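Local coordinates for Emp47p (form2) (Saccharomyces cerevisiae, PDB 2A6Z), which acts as a calcium-independent, lectin-like cargo receptor in glycoprotein secretion and is required for the exit of Emp46p from the endoplasmic reticulum, at residues 46-51 with 98-103; 80-85 with 209-214; 160-165 with 170-175. All blocks are in the same frame, centred on the assembly; numbering follows the deposited sequence.

Contact 1 (46-51 with 98-103)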
ATOM      1  N   ASN A  46      -5.232 -17.862  -6.246  1.00  8.53           N
ATOM      2  CA  ASN A  46      -4.862 -17.087  -7.410  1.00  8.03           C
ATOM      3  C   ASN A  46      -5.917 -16.010  -7.724  1.00  7.56           C
ATOM      4  O   ASN A  46      -6.563 -16.020  -8.765  1.00  8.57           O
ATOM      5  CB  ASN A  46      -4.654 -17.973  -8.639  1.00  9.14           C
ATOM      6  CG  ASN A  46      -3.889 -17.240  -9.702  1.00  9.35           C
ATOM      7  OD1 ASN A  46      -3.439 -16.073  -9.586  1.00 10.99           O
ATOM      8  ND2 ASN A  46      -3.668 -17.918 -10.785  1.00 15.17           N
ATOM      9  N   SER A  47      -6.007 -15.095  -6.781  1.00  8.60           N
ATOM     10  CA  SER A  47      -6.962 -13.973  -6.872  1.00  9.11           C
ATOM     11  C   SER A  47      -6.233 -12.661  -6.774  1.00  8.12           C
ATOM     12  O   SER A  47      -5.053 -12.605  -6.371  1.00  8.44           O
ATOM     13  CB  SER A  47      -8.039 -14.047  -5.773  1.00  9.93           C
ATOM     14  OG  SER A  47      -7.448 -14.147  -4.462  1.00 10.97           O
ATOM     15  N   LYS A  48      -6.936 -11.594  -7.153  1.00  8.87           N
ATOM     16  CA  LYS A  48      -6.432 -10.240  -7.210  1.00  8.47           C
ATOM     17  C   LYS A  48      -7.519  -9.295  -6.720  1.00  9.58           C
ATOM     18  O   LYS A  48      -8.689  -9.504  -6.960  1.00 10.25           O
ATOM     19  CB  LYS A  48      -5.977  -9.800  -8.607  1.00  9.29           C
ATOM     20  CG  LYS A  48      -4.773 -10.586  -9.112  1.00 10.05           C
ATOM     21  CD  LYS A  48      -4.341 -10.230 -10.518  1.00 10.18           C
ATOM     22  CE  LYS A  48      -2.960 -10.784 -10.818  1.00 11.14           C
ATOM     23  NZ  LYS A  48      -2.622 -10.758 -12.269  1.00 12.87           N
ATOM     24  N   GLY A  49      -7.076  -8.216  -6.059  1.00  9.25           N
ATOM     25  CA  GLY A  49      -8.039  -7.239  -5.539  1.00  9.61           C
ATOM     26  C   GLY A  49      -7.367  -5.881  -5.476  1.00  7.36           C
ATOM     27  O   GLY A  49      -6.144  -5.770  -5.272  1.00  8.42           O
ATOM     28  N   SER A  50      -8.178  -4.816  -5.609  1.00  8.92           N
ATOM     29  CA  SER A  50      -7.711  -3.446  -5.470  1.00  7.96           C
ATOM     30  C   SER A  50      -8.688  -2.627  -4.652  1.00  7.79           C
ATOM     31  O   SER A  50      -9.887  -2.914  -4.588  1.00  8.49           O
ATOM     32  CB  SER A  50      -7.449  -2.786  -6.819  1.00  9.21           C
ATOM     33  OG  SER A  50      -8.656  -2.703  -7.547  1.00 10.38           O
ATOM     34  N   LEU A  51      -8.163  -1.563  -4.077  1.00  7.26           N
ATOM     35  CA  LEU A  51      -8.952  -0.660  -3.229  1.00  7.46           C
ATOM     36  C   LEU A  51      -8.328   0.725  -3.361  1.00  7.29           C
ATOM     37  O   LEU A  51      -7.185   0.902  -2.875  1.00  7.38           O
ATOM     38  CB  LEU A  51      -8.955  -1.159  -1.817  1.00  7.83           C
ATOM     39  CG  LEU A  51      -9.636  -0.243  -0.777  1.00  8.74           C
ATOM     40  CD1 LEU A  51     -11.124  -0.099  -1.061  1.00 10.16           C
ATOM     41  CD2 LEU A  51      -9.371  -0.764   0.622  1.00  8.64           C
ATOM     42  N   LEU A  98       1.422  -4.951 -12.099  1.00  8.13           N
ATOM     43  CA  LEU A  98       2.418  -5.038 -11.018  1.00  7.92           C
ATOM     44  C   LEU A  98       1.672  -5.192  -9.698  1.00  7.53           C
ATOM     45  O   LEU A  98       1.117  -4.236  -9.170  1.00  7.76           O
ATOM     46  CB  LEU A  98       3.265  -3.754 -11.043  1.00  8.24           C
ATOM     47  CG  LEU A  98       4.342  -3.658  -9.927  1.00  8.40           C
ATOM     48  CD1 LEU A  98       5.279  -4.864  -9.982  1.00  9.25           C
ATOM     49  CD2 LEU A  98       5.068  -2.343 -10.091  1.00  9.09           C
ATOM     50  N   TYR A  99       1.585  -6.455  -9.211  1.00  7.34           N
ATOM     51  CA  TYR A  99       0.796  -6.747  -8.008  1.00  7.74           C
ATOM     52  C   TYR A  99      -0.594  -6.153  -8.128  1.00  7.34           C
ATOM     53  O   TYR A  99      -1.202  -5.637  -7.153  1.00  8.18           O
ATOM     54  CB  TYR A  99       1.486  -6.246  -6.663  1.00  7.97           C
ATOM     55  CG  TYR A  99       2.817  -6.960  -6.517  1.00  6.96           C
ATOM     56  CD1 TYR A  99       2.881  -8.204  -5.910  1.00  7.44           C
ATOM     57  CD2 TYR A  99       3.985  -6.450  -7.060  1.00  7.62           C
ATOM     58  CE1 TYR A  99       4.071  -8.889  -5.795  1.00  7.20           C
ATOM     59  CE2 TYR A  99       5.182  -7.136  -6.967  1.00  7.74           C
ATOM     60  CZ  TYR A  99       5.202  -8.371  -6.334  1.00  7.30           C
ATOM     61  OH  TYR A  99       6.432  -9.021  -6.267  1.00  8.49           O
ATOM     62  N   ASN A 100      -1.211  -6.305  -9.305  1.00  8.01           N
ATOM     63  CA  ASN A 100      -2.569  -5.808  -9.585  1.00  8.16           C
ATOM     64  C   ASN A 100      -2.705  -4.298  -9.472  1.00  7.45           C
ATOM     65  O   ASN A 100      -3.807  -3.807  -9.297  1.00  8.41           O
ATOM     66  CB  ASN A 100      -3.590  -6.564  -8.720  1.00  8.06           C
ATOM     67  CG  ASN A 100      -5.029  -6.298  -9.223  1.00  8.86           C
ATOM     68  OD1 ASN A 100      -5.280  -6.408 -10.446  1.00  9.56           O
ATOM     69  ND2 ASN A 100      -5.922  -5.983  -8.322  1.00  9.20           N
ATOM     70  N   GLY A 101      -1.595  -3.604  -9.663  1.00  8.61           N
ATOM     71  CA  GLY A 101      -1.502  -2.177  -9.776  1.00  7.74           C
ATOM     72  C   GLY A 101      -0.588  -1.790 -10.940  1.00  7.39           C
ATOM     73  O   GLY A 101      -0.220  -2.647 -11.743  1.00  8.86           O
ATOM     74  N   PRO A 102      -0.301  -0.504 -11.081  1.00  7.46           N
ATOM     75  CA  PRO A 102       0.316  -0.023 -12.324  1.00  7.75           C
ATOM     76  C   PRO A 102       1.807  -0.269 -12.408  1.00  8.41           C
ATOM     77  O   PRO A 102       2.571   0.176 -11.581  1.00  9.42           O
ATOM     78  CB  PRO A 102      -0.011   1.478 -12.303  1.00  9.14           C
ATOM     79  CG  PRO A 102      -0.089   1.779 -10.803  1.00  8.15           C
ATOM     80  CD  PRO A 102      -0.760   0.587 -10.215  1.00  7.42           C
ATOM     81  N   VAL A 103       2.248  -0.922 -13.505  1.00  8.36           N
ATOM     82  CA  VAL A 103       3.679  -1.201 -13.709  1.00  8.48           C
ATOM     83  C   VAL A 103       4.469  -0.036 -14.224  1.00  9.06           C
ATOM     84  O   VAL A 103       5.693   0.018 -14.078  1.00 10.16           O
ATOM     85  CB  VAL A 103       3.814  -2.447 -14.647  1.00  9.71           C
ATOM     86  CG1 VAL A 103       3.479  -2.117 -16.096  1.00 10.89           C
ATOM     87  CG2 VAL A 103       5.216  -3.065 -14.582  1.00 10.60           C
TER
HETATM   88  O   HOH W   1      -0.468  -8.208 -11.405  1.00 13.54           O
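Asn-100 carries nearly everything here: its side-chain amide lies over the peptide that joins Gly-49 to Ser-50, and its ND2 gives a hydrogen bond to Gly-49 O of 3.1 Å, with 152° at the hydrogen. ND2 sits above the carbonyl plane, and the C=O...N angle is only 84°, so the donor comes down on the flat of the peptide and misses the lone pairs, although Gly-49 O itself stays in the plane of the Asn-100 amide. Ser-50 CB adds a contact of 3.8 Å with ND2. The amide is gripped a second time by the carboxylate of Glu-30, whose OE1 also bonds Ser-50 OG, and these partners together fix the rotation of the amide group. CG of Asn-100 is turned anti to its own backbone N (chi1 -167°), which carries the amide out from the turn and down to the strand. The turn is itself closed by two backbone bonds: from Leu-98 to Gly-101 it is type I', with Gly-101 N to Leu-98 O at 2.8 Å and Leu-98 N to Gly-101 O at 2.9 Å.

The Lys-48 side is looser. Its CB packs on Asn-100 CG at 3.7 Å, then the extended chain slants past OD1 toward solvent. A water accepts from Asn-100 N at 2.9 Å; the same water also accepts from Lys-48 NZ, weakly, at 3.4 Å.

What results is a long loop between strands 81-88 and 108-113, folded back across the outer face of its own seven-stranded antiparallel sheet onto strand 48-58. In legume-type lectins, loops over this face usually frame the sugar site, and this loop is probably their counterpart.

Contact 2 (80-85 with 209-214); sequences GGISFW and ESFEIF
Ile-82 lies on one face of the Phe-211 ring. Its CB stands 4.1 Å from the ring centroid and 27° off the normal, a CH-pi contact over the face, and its CG2 methyl rests near the rim, 3.7 Å from Phe-211 CE1. Further round the ring, Gly-81 takes the far end, with its CA 3.9 Å from Phe-211 CZ; the backbone at this glycine forms part of the surface against which the aromatic group packs. The other branch of Ile-82 runs elsewhere: CG1 is anti to the backbone N (chi1 -179°) and the chain continues extended, bringing CD1 alongside Phe-211 CB and to 4.2 Å from Ile-213 CD1, where the two isoleucine ends meet at a slant.

On the opposite side of the ring, Glu-209 CG sits 3.9 Å above the plane, so Phe-211 has Ile-82 on one face and the CG methylene of Glu-209 near the rim of the other. The carboxylate beyond is buried but satisfied, with OE2 bonded to Ser-71 OG. Thr-42 OG1 bonds both Glu-209 O and Phe-211 N, which helps to set the backbone that presents the ring.

Strands 81-85 and 210-214 belong to different sheets. The axes of these two short segments come within 8.5 Å, their N-to-C directions 29° apart, a separation spanned by side chains, except where the Phe-211 ring reaches the backbone of Gly-81. Within the interlayer, Phe-69 of strand 63-72 touches both isoleucines, while Val-197 and Ala-199 of strand 192-200 and Val-112 of strand 108-113 flank the contact from the sheet that holds Ile-82.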
ATOM      1  N   GLY A  80       3.193 -13.926  -4.571  1.00  7.30           N
ATOM      2  CA  GLY A  80       2.167 -12.937  -4.251  1.00  8.60           C
ATOM      3  C   GLY A  80       2.807 -11.705  -3.555  1.00  6.76           C
ATOM      4  O   GLY A  80       4.000 -11.613  -3.355  1.00  6.75           O
ATOM      5  N   GLY A  81       1.920 -10.788  -3.170  1.00  6.34           N
ATOM      6  CA  GLY A  81       2.362  -9.628  -2.392  1.00  6.97           C
ATOM      7  C   GLY A  81       1.277  -8.593  -2.349  1.00  6.10           C
ATOM      8  O   GLY A  81       0.246  -8.704  -3.051  1.00  7.34           O
ATOM      9  N   ILE A  82       1.521  -7.608  -1.510  1.00  6.16           N
ATOM     10  CA  ILE A  82       0.567  -6.483  -1.313  1.00  5.67           C
ATOM     11  C   ILE A  82       1.359  -5.192  -1.523  1.00  5.78           C
ATOM     12  O   ILE A  82       2.471  -5.052  -1.008  1.00  6.11           O
ATOM     13  CB  ILE A  82      -0.156  -6.551   0.052  1.00  6.64           C
ATOM     14  CG1 ILE A  82      -1.157  -5.390   0.217  1.00  6.40           C
ATOM     15  CG2 ILE A  82       0.800  -6.619   1.249  1.00  6.42           C
ATOM     16  CD1 ILE A  82      -2.089  -5.524   1.388  1.00  7.84           C
ATOM     17  N   SER A  83       0.771  -4.313  -2.311  1.00  5.85           N
ATOM     18  CA  SER A  83       1.415  -3.033  -2.662  1.00  5.84           C
ATOM     19  C   SER A  83       0.526  -1.871  -2.262  1.00  5.36           C
ATOM     20  O   SER A  83      -0.692  -1.846  -2.491  1.00  6.91           O
ATOM     21  CB  SER A  83       1.601  -2.966  -4.162  1.00  7.25           C
ATOM     22  OG  SER A  83       2.694  -3.758  -4.602  0.61  5.74           O
ATOM     23  N   PHE A  84       1.176  -0.863  -1.672  1.00  5.64           N
ATOM     24  CA  PHE A  84       0.549   0.391  -1.248  1.00  5.40           C
ATOM     25  C   PHE A  84       1.096   1.497  -2.132  1.00  5.95           C
ATOM     26  O   PHE A  84       2.303   1.597  -2.302  1.00  7.42           O
ATOM     27  CB  PHE A  84       0.840   0.685   0.234  1.00  6.17           C
ATOM     28  CG  PHE A  84       0.450  -0.445   1.147  1.00  6.00           C
ATOM     29  CD1 PHE A  84      -0.792  -0.475   1.750  1.00  6.83           C
ATOM     30  CD2 PHE A  84       1.342  -1.492   1.432  1.00  6.67           C
ATOM     31  CE1 PHE A  84      -1.164  -1.503   2.588  1.00  8.13           C
ATOM     32  CE2 PHE A  84       0.971  -2.550   2.226  1.00  7.77           C
ATOM     33  CZ  PHE A  84      -0.296  -2.536   2.824  1.00  8.41           C
ATOM     34  N   TRP A  85       0.194   2.294  -2.704  1.00  5.86           N
ATOM     35  CA  TRP A  85       0.565   3.185  -3.792  1.00  6.43           C
ATOM     36  C   TRP A  85       0.343   4.663  -3.445  1.00  5.91           C
ATOM     37  O   TRP A  85      -0.645   4.994  -2.772  1.00  7.04           O
ATOM     38  CB  TRP A  85      -0.292   2.879  -5.023  1.00  7.12           C
ATOM     39  CG  TRP A  85      -0.185   1.458  -5.500  1.00  6.65           C
ATOM     40  CD1 TRP A  85      -0.995   0.414  -5.125  1.00  7.38           C
ATOM     41  CD2 TRP A  85       0.775   0.930  -6.433  1.00  6.60           C
ATOM     42  NE1 TRP A  85      -0.598  -0.755  -5.782  1.00  7.13           N
ATOM     43  CE2 TRP A  85       0.464  -0.446  -6.584  1.00  6.86           C
ATOM     44  CE3 TRP A  85       1.838   1.487  -7.165  1.00  7.48           C
ATOM     45  CZ2 TRP A  85       1.199  -1.295  -7.446  1.00  7.49           C
ATOM     46  CZ3 TRP A  85       2.540   0.649  -8.011  1.00  8.59           C
ATOM     47  CH2 TRP A  85       2.229  -0.723  -8.148  1.00  8.36           C
ATOM     48  N   GLU A 209      -3.344 -17.342   0.396  1.00  8.49           N
ATOM     49  CA  GLU A 209      -3.020 -16.224   1.281  1.00  7.46           C
ATOM     50  C   GLU A 209      -4.034 -15.116   1.092  1.00  6.83           C
ATOM     51  O   GLU A 209      -4.357 -14.713  -0.031  1.00  7.97           O
ATOM     52  CB  GLU A 209      -1.597 -15.715   0.893  1.00  6.97           C
ATOM     53  CG  GLU A 209      -1.089 -14.670   1.917  1.00  7.53           C
ATOM     54  CD  GLU A 209       0.418 -14.399   1.852  1.00  7.35           C
ATOM     55  OE1 GLU A 209       1.091 -14.874   0.884  1.00  7.90           O
ATOM     56  OE2 GLU A 209       0.915 -13.674   2.738  1.00  7.18           O
ATOM     57  N   SER A 210      -4.495 -14.610   2.264  1.00  7.28           N
ATOM     58  CA  SER A 210      -5.579 -13.608   2.256  1.00  7.47           C
ATOM     59  C   SER A 210      -5.052 -12.286   2.783  1.00  6.96           C
ATOM     60  O   SER A 210      -4.828 -12.169   4.006  1.00  7.46           O
ATOM     61  CB  SER A 210      -6.739 -14.151   3.112  1.00  8.36           C
ATOM     62  OG  SER A 210      -7.840 -13.260   2.987  1.00  9.20           O
ATOM     63  N   PHE A 211      -4.848 -11.342   1.884  1.00  7.28           N
ATOM     64  CA  PHE A 211      -4.405  -9.983   2.237  1.00  7.28           C
ATOM     65  C   PHE A 211      -5.651  -9.151   2.525  1.00  7.79           C
ATOM     66  O   PHE A 211      -6.566  -9.127   1.690  1.00  8.49           O
ATOM     67  CB  PHE A 211      -3.606  -9.375   1.079  1.00  7.45           C
ATOM     68  CG  PHE A 211      -2.248  -9.999   0.897  1.00  7.23           C
ATOM     69  CD1 PHE A 211      -1.221  -9.690   1.782  1.00  7.77           C
ATOM     70  CD2 PHE A 211      -2.032 -10.896  -0.133  1.00  7.71           C
ATOM     71  CE1 PHE A 211       0.050 -10.238   1.610  1.00  8.05           C
ATOM     72  CE2 PHE A 211      -0.738 -11.403  -0.315  1.00  8.64           C
ATOM     73  CZ  PHE A 211       0.282 -11.087   0.555  1.00  8.46           C
ATOM     74  N   GLU A 212      -5.683  -8.516   3.684  1.00  8.05           N
ATOM     75  CA  GLU A 212      -6.912  -7.914   4.225  1.00  7.89           C
ATOM     76  C   GLU A 212      -6.616  -6.525   4.793  1.00  7.36           C
ATOM     77  O   GLU A 212      -5.560  -6.330   5.426  1.00  8.97           O
ATOM     78  CB  GLU A 212      -7.490  -8.779   5.317  1.00  8.82           C
ATOM     79  CG  GLU A 212      -7.674 -10.222   4.842  1.00  9.11           C
ATOM     80  CD  GLU A 212      -8.378 -11.145   5.764  1.00 10.03           C
ATOM     81  OE1 GLU A 212      -8.607 -10.751   6.954  1.00  9.66           O
ATOM     82  OE2 GLU A 212      -8.715 -12.262   5.289  1.00 12.18           O
ATOM     83  N   ILE A 213      -7.538  -5.602   4.561  1.00  7.11           N
ATOM     84  CA  ILE A 213      -7.451  -4.208   5.015  1.00  6.89           C
ATOM     85  C   ILE A 213      -8.454  -3.949   6.112  1.00  7.57           C
ATOM     86  O   ILE A 213      -9.660  -4.244   5.968  1.00  8.88           O
ATOM     87  CB  ILE A 213      -7.661  -3.238   3.864  1.00  7.67           C
ATOM     88  CG1 ILE A 213      -6.797  -3.551   2.649  1.00  8.78           C
ATOM     89  CG2 ILE A 213      -7.543  -1.794   4.337  1.00  9.16           C
ATOM     90  CD1 ILE A 213      -5.290  -3.405   2.966  1.00  9.38           C
ATOM     91  N   PHE A 214      -8.010  -3.444   7.264  1.00  7.32           N
ATOM     92  CA  PHE A 214      -8.914  -3.076   8.357  1.00  7.36           C
ATOM     93  C   PHE A 214      -9.266  -1.577   8.357  1.00  8.04           C
ATOM     94  O   PHE A 214     -10.364  -1.205   8.811  1.00  9.03           O
ATOM     95  CB  PHE A 214      -8.264  -3.415   9.679  1.00  8.50           C
ATOM     96  CG  PHE A 214      -8.221  -4.835  10.126  1.00  8.35           C
ATOM     97  CD1 PHE A 214      -7.980  -5.149  11.473  1.00  9.52           C
ATOM     98  CD2 PHE A 214      -8.446  -5.907   9.261  1.00 10.61           C
ATOM     99  CE1 PHE A 214      -7.953  -6.441  11.951  1.00 10.58           C
ATOM    100  CE2 PHE A 214      -8.431  -7.217   9.744  1.00 10.82           C
ATOM    101  CZ  PHE A 214      -8.217  -7.486  11.058  1.00 11.00           C
TER

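Contact 3 (160-165 with 170-175); sequences RVTYDL and LLKVQV
Arg-160 and Gln-174 lie side by side and point the same way, yet their guanidinium and amide planes are turned steeply, 77° apart. Arg-160 NH1 reaches Gln-174 OE1 at 2.9 Å, on a lone pair in the carbonyl plane, and OE1 lies at the guanidinium edge. Arg-160 has CG anti to the backbone N (chi1 177°) and runs extended as far as NE, after which the guanidinium is swung out of line (chi4 -91°), bringing NH1 to Gln-174. Thr-162 CG2 lies against one guanidinium face, toward its rim, 3.4 Å above the plane. Glu-66 forms a salt bridge with NE, and NH2 bonds Val-222 O and Ser-2 OG; bonds on NE, NH1 and NH2 fix the rotation of the guanidinium.

Beside them Thr-162 OG1 lies 3.5 Å from Lys-172 CB and bonds two waters; one, 2.7 Å away, also reaches Gln-174 OE1, while the other donates to Leu-170 O.

The reverse face is apolar and belongs to the core. Val-161 and Leu-171 lie side by side, pointing the same way, with Val-161 CG1 4.0 Å from Leu-171 CD1. Tyr-163 instead crosses Leu-171 at about a right angle and offers its ring edge to Leu-171 CB, at 4.1 Å; its hydroxyl is held by the backbone N of Phe-188. Val-161 and Val-173 both touch Leu-110 of the other sheet.

Paired backbone bonds join Arg-160 with Gln-174, Thr-162 with Lys-172 and Asp-164 with Leu-170 in a regular antiparallel beta hairpin, one face largely polar and one packed inward, as expected in a lectin beta sandwich.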
ATOM      1  N   ARG A 160       3.044   3.187   8.600  1.00  5.24           N
ATOM      2  CA  ARG A 160       2.820   4.633   8.706  1.00  5.55           C
ATOM      3  C   ARG A 160       3.829   5.322   7.810  1.00  5.16           C
ATOM      4  O   ARG A 160       5.055   5.240   8.015  1.00  5.58           O
ATOM      5  CB  ARG A 160       3.018   5.039  10.184  1.00  5.75           C
ATOM      6  CG  ARG A 160       2.887   6.563  10.394  1.00  7.42           C
ATOM      7  CD  ARG A 160       2.856   6.827  11.936  1.00  8.40           C
ATOM      8  NE  ARG A 160       2.405   8.216  12.160  1.00  8.11           N
ATOM      9  CZ  ARG A 160       3.196   9.271  12.257  1.00  7.76           C
ATOM     10  NH1 ARG A 160       4.538   9.119  12.222  1.00  8.34           N
ATOM     11  NH2 ARG A 160       2.640  10.459  12.405  1.00  9.19           N
ATOM     12  N   VAL A 161       3.303   5.997   6.799  1.00  5.19           N
ATOM     13  CA  VAL A 161       4.104   6.696   5.799  1.00  5.56           C
ATOM     14  C   VAL A 161       3.967   8.176   6.057  1.00  5.75           C
ATOM     15  O   VAL A 161       2.848   8.709   6.116  1.00  7.04           O
ATOM     16  CB  VAL A 161       3.591   6.401   4.366  1.00  6.67           C
ATOM     17  CG1 VAL A 161       4.551   6.999   3.338  1.00  8.18           C
ATOM     18  CG2 VAL A 161       3.383   4.920   4.183  1.00  7.37           C
ATOM     19  N   THR A 162       5.101   8.875   6.225  1.00  5.69           N
ATOM     20  CA  THR A 162       5.072  10.305   6.434  1.00  5.85           C
ATOM     21  C   THR A 162       5.962  10.973   5.411  1.00  5.41           C
ATOM     22  O   THR A 162       7.012  10.479   5.032  1.00  5.99           O
ATOM     23  CB  THR A 162       5.540  10.694   7.862  1.00  6.41           C
ATOM     24  OG1 THR A 162       6.798  10.087   8.159  1.00  6.56           O
ATOM     25  CG2 THR A 162       4.510  10.278   8.914  1.00  7.20           C
ATOM     26  N   TYR A 163       5.502  12.163   4.953  1.00  5.75           N
ATOM     27  CA  TYR A 163       6.267  12.966   4.023  1.00  5.64           C
ATOM     28  C   TYR A 163       6.260  14.411   4.568  1.00  5.52           C
ATOM     29  O   TYR A 163       5.190  15.030   4.655  1.00  6.47           O
ATOM     30  CB  TYR A 163       5.671  12.908   2.608  1.00  6.32           C
ATOM     31  CG  TYR A 163       6.520  13.648   1.598  1.00  6.13           C
ATOM     32  CD1 TYR A 163       7.842  13.276   1.332  1.00  7.37           C
ATOM     33  CD2 TYR A 163       6.012  14.735   0.888  1.00  6.63           C
ATOM     34  CE1 TYR A 163       8.641  13.937   0.418  1.00  7.39           C
ATOM     35  CE2 TYR A 163       6.803  15.389  -0.039  1.00  6.85           C
ATOM     36  CZ  TYR A 163       8.103  15.028  -0.272  1.00  6.86           C
ATOM     37  OH  TYR A 163       8.898  15.635  -1.208  1.00  8.31           O
ATOM     38  N   ASP A 164       7.433  14.847   4.995  1.00  6.03           N
ATOM     39  CA  ASP A 164       7.552  16.047   5.803  1.00  6.64           C
ATOM     40  C   ASP A 164       8.327  17.134   5.079  1.00  6.32           C
ATOM     41  O   ASP A 164       9.575  17.156   5.052  1.00  7.03           O
ATOM     42  CB  ASP A 164       8.247  15.712   7.149  1.00  7.86           C
ATOM     43  CG  ASP A 164       8.139  16.869   8.150  1.00  8.69           C
ATOM     44  OD1 ASP A 164       7.644  17.951   7.762  1.00 11.56           O
ATOM     45  OD2 ASP A 164       8.550  16.650   9.292  1.00 10.92           O
ATOM     46  N   LEU A 165       7.580  18.076   4.479  1.00  6.62           N
ATOM     47  CA  LEU A 165       8.194  19.204   3.808  1.00  7.64           C
ATOM     48  C   LEU A 165       8.845  20.163   4.787  1.00  8.61           C
ATOM     49  O   LEU A 165       9.648  20.967   4.330  1.00 11.48           O
ATOM     50  CB  LEU A 165       7.127  20.022   3.025  1.00  7.42           C
ATOM     51  CG  LEU A 165       6.629  19.455   1.697  1.00  8.32           C
ATOM     52  CD1 LEU A 165       7.789  19.182   0.700  1.00 10.90           C
ATOM     53  CD2 LEU A 165       5.781  18.240   1.888  1.00  9.02           C
ATOM     54  N   LEU A 170      11.563  14.867   4.180  1.00  6.24           N
ATOM     55  CA  LEU A 170      11.823  13.531   4.742  1.00  6.03           C
ATOM     56  C   LEU A 170      10.634  12.608   4.429  1.00  5.51           C
ATOM     57  O   LEU A 170       9.489  12.859   4.852  1.00  6.17           O
ATOM     58  CB  LEU A 170      11.990  13.657   6.262  1.00  7.03           C
ATOM     59  CG  LEU A 170      12.372  12.313   6.951  1.00  7.25           C
ATOM     60  CD1 LEU A 170      13.742  11.860   6.488  1.00  7.56           C
ATOM     61  CD2 LEU A 170      12.331  12.483   8.451  1.00 11.32           C
ATOM     62  N   LEU A 171      10.930  11.518   3.743  1.00  5.51           N
ATOM     63  CA  LEU A 171       9.975  10.407   3.493  1.00  5.31           C
ATOM     64  C   LEU A 171      10.368   9.297   4.466  1.00  5.04           C
ATOM     65  O   LEU A 171      11.514   8.841   4.417  1.00  5.93           O
ATOM     66  CB  LEU A 171      10.094   9.943   2.059  1.00  5.98           C
ATOM     67  CG  LEU A 171       9.295   8.706   1.703  1.00  6.03           C
ATOM     68  CD1 LEU A 171       7.768   8.958   1.852  1.00  7.16           C
ATOM     69  CD2 LEU A 171       9.604   8.271   0.267  1.00  8.18           C
ATOM     70  N   LYS A 172       9.438   8.886   5.303  1.00  5.01           N
ATOM     71  CA  LYS A 172       9.722   7.871   6.305  1.00  5.14           C
ATOM     72  C   LYS A 172       8.587   6.857   6.292  1.00  4.82           C
ATOM     73  O   LYS A 172       7.416   7.203   6.118  1.00  5.34           O
ATOM     74  CB  LYS A 172       9.869   8.514   7.686  1.00  6.08           C
ATOM     75  CG  LYS A 172      10.152   7.529   8.816  1.00  6.66           C
ATOM     76  CD  LYS A 172      10.639   8.220  10.049  1.00 11.57           C
ATOM     77  CE  LYS A 172       9.573   8.977  10.706  1.00 12.99           C
ATOM     78  NZ  LYS A 172      10.195   9.545  11.939  1.00 14.49           N
ATOM     79  N   VAL A 173       8.979   5.596   6.486  1.00  4.81           N
ATOM     80  CA  VAL A 173       8.029   4.526   6.692  1.00  4.70           C
ATOM     81  C   VAL A 173       8.349   3.866   8.049  1.00  4.82           C
ATOM     82  O   VAL A 173       9.496   3.512   8.292  1.00  5.55           O
ATOM     83  CB  VAL A 173       8.086   3.497   5.557  1.00  5.78           C
ATOM     84  CG1 VAL A 173       7.193   2.301   5.857  1.00  8.15           C
ATOM     85  CG2 VAL A 173       7.705   4.170   4.241  1.00  6.81           C
ATOM     86  N   GLN A 174       7.310   3.729   8.865  1.00  5.09           N
ATOM     87  CA  GLN A 174       7.364   2.988  10.128  1.00  5.39           C
ATOM     88  C   GLN A 174       6.458   1.775  10.017  1.00  5.09           C
ATOM     89  O   GLN A 174       5.442   1.805   9.317  1.00  6.10           O
ATOM     90  CB  GLN A 174       6.878   3.875  11.272  1.00  6.24           C
ATOM     91  CG  GLN A 174       7.822   5.074  11.543  1.00  6.47           C
ATOM     92  CD  GLN A 174       7.064   6.153  12.319  1.00  7.56           C
ATOM     93  OE1 GLN A 174       6.274   6.866  11.726  1.00  8.13           O
ATOM     94  NE2 GLN A 174       7.248   6.234  13.598  1.00 16.61           N
ATOM     95  N   VAL A 175       6.840   0.706  10.722  1.00  5.26           N
ATOM     96  CA  VAL A 175       6.016  -0.480  10.860  1.00  5.80           C
ATOM     97  C   VAL A 175       5.808  -0.676  12.354  1.00  5.72           C
ATOM     98  O   VAL A 175       6.769  -0.809  13.129  1.00  6.59           O
ATOM     99  CB  VAL A 175       6.729  -1.719  10.252  1.00  6.56           C
ATOM    100  CG1 VAL A 175       5.931  -2.984  10.565  1.00  8.51           C
ATOM    101  CG2 VAL A 175       6.955  -1.530   8.757  1.00  7.85           C
TER
HETATM  102  O   HOH W   2       6.608   7.496   9.049  1.00  6.59           O
HETATM  103  O   HOH W   3       8.649  12.024   7.425  1.00  8.60           O

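Overall arrangement
The three contacts occupy three places in one beta sandwich: an outer face, the core between sheets, and a hairpin inside one sheet. Contact 1 lies on the sheet containing strands 48-58 and 81-88; contact 2 spans from that sheet to the one holding strand 210-220; contact 3 pairs neighbours within this second sheet. Contacts 1 and 2 have centres 9 Å apart and touch, Leu-98, Tyr-99 and Pro-102 packing on strand 81-88, and their segments alternate along the chain. Contact 3 comes between 98-103 and 209-214 in sequence, its centre 20 Å from contact 2 and 24 Å from contact 1. Distant parts of the sequence are thus tied into one lectin domain.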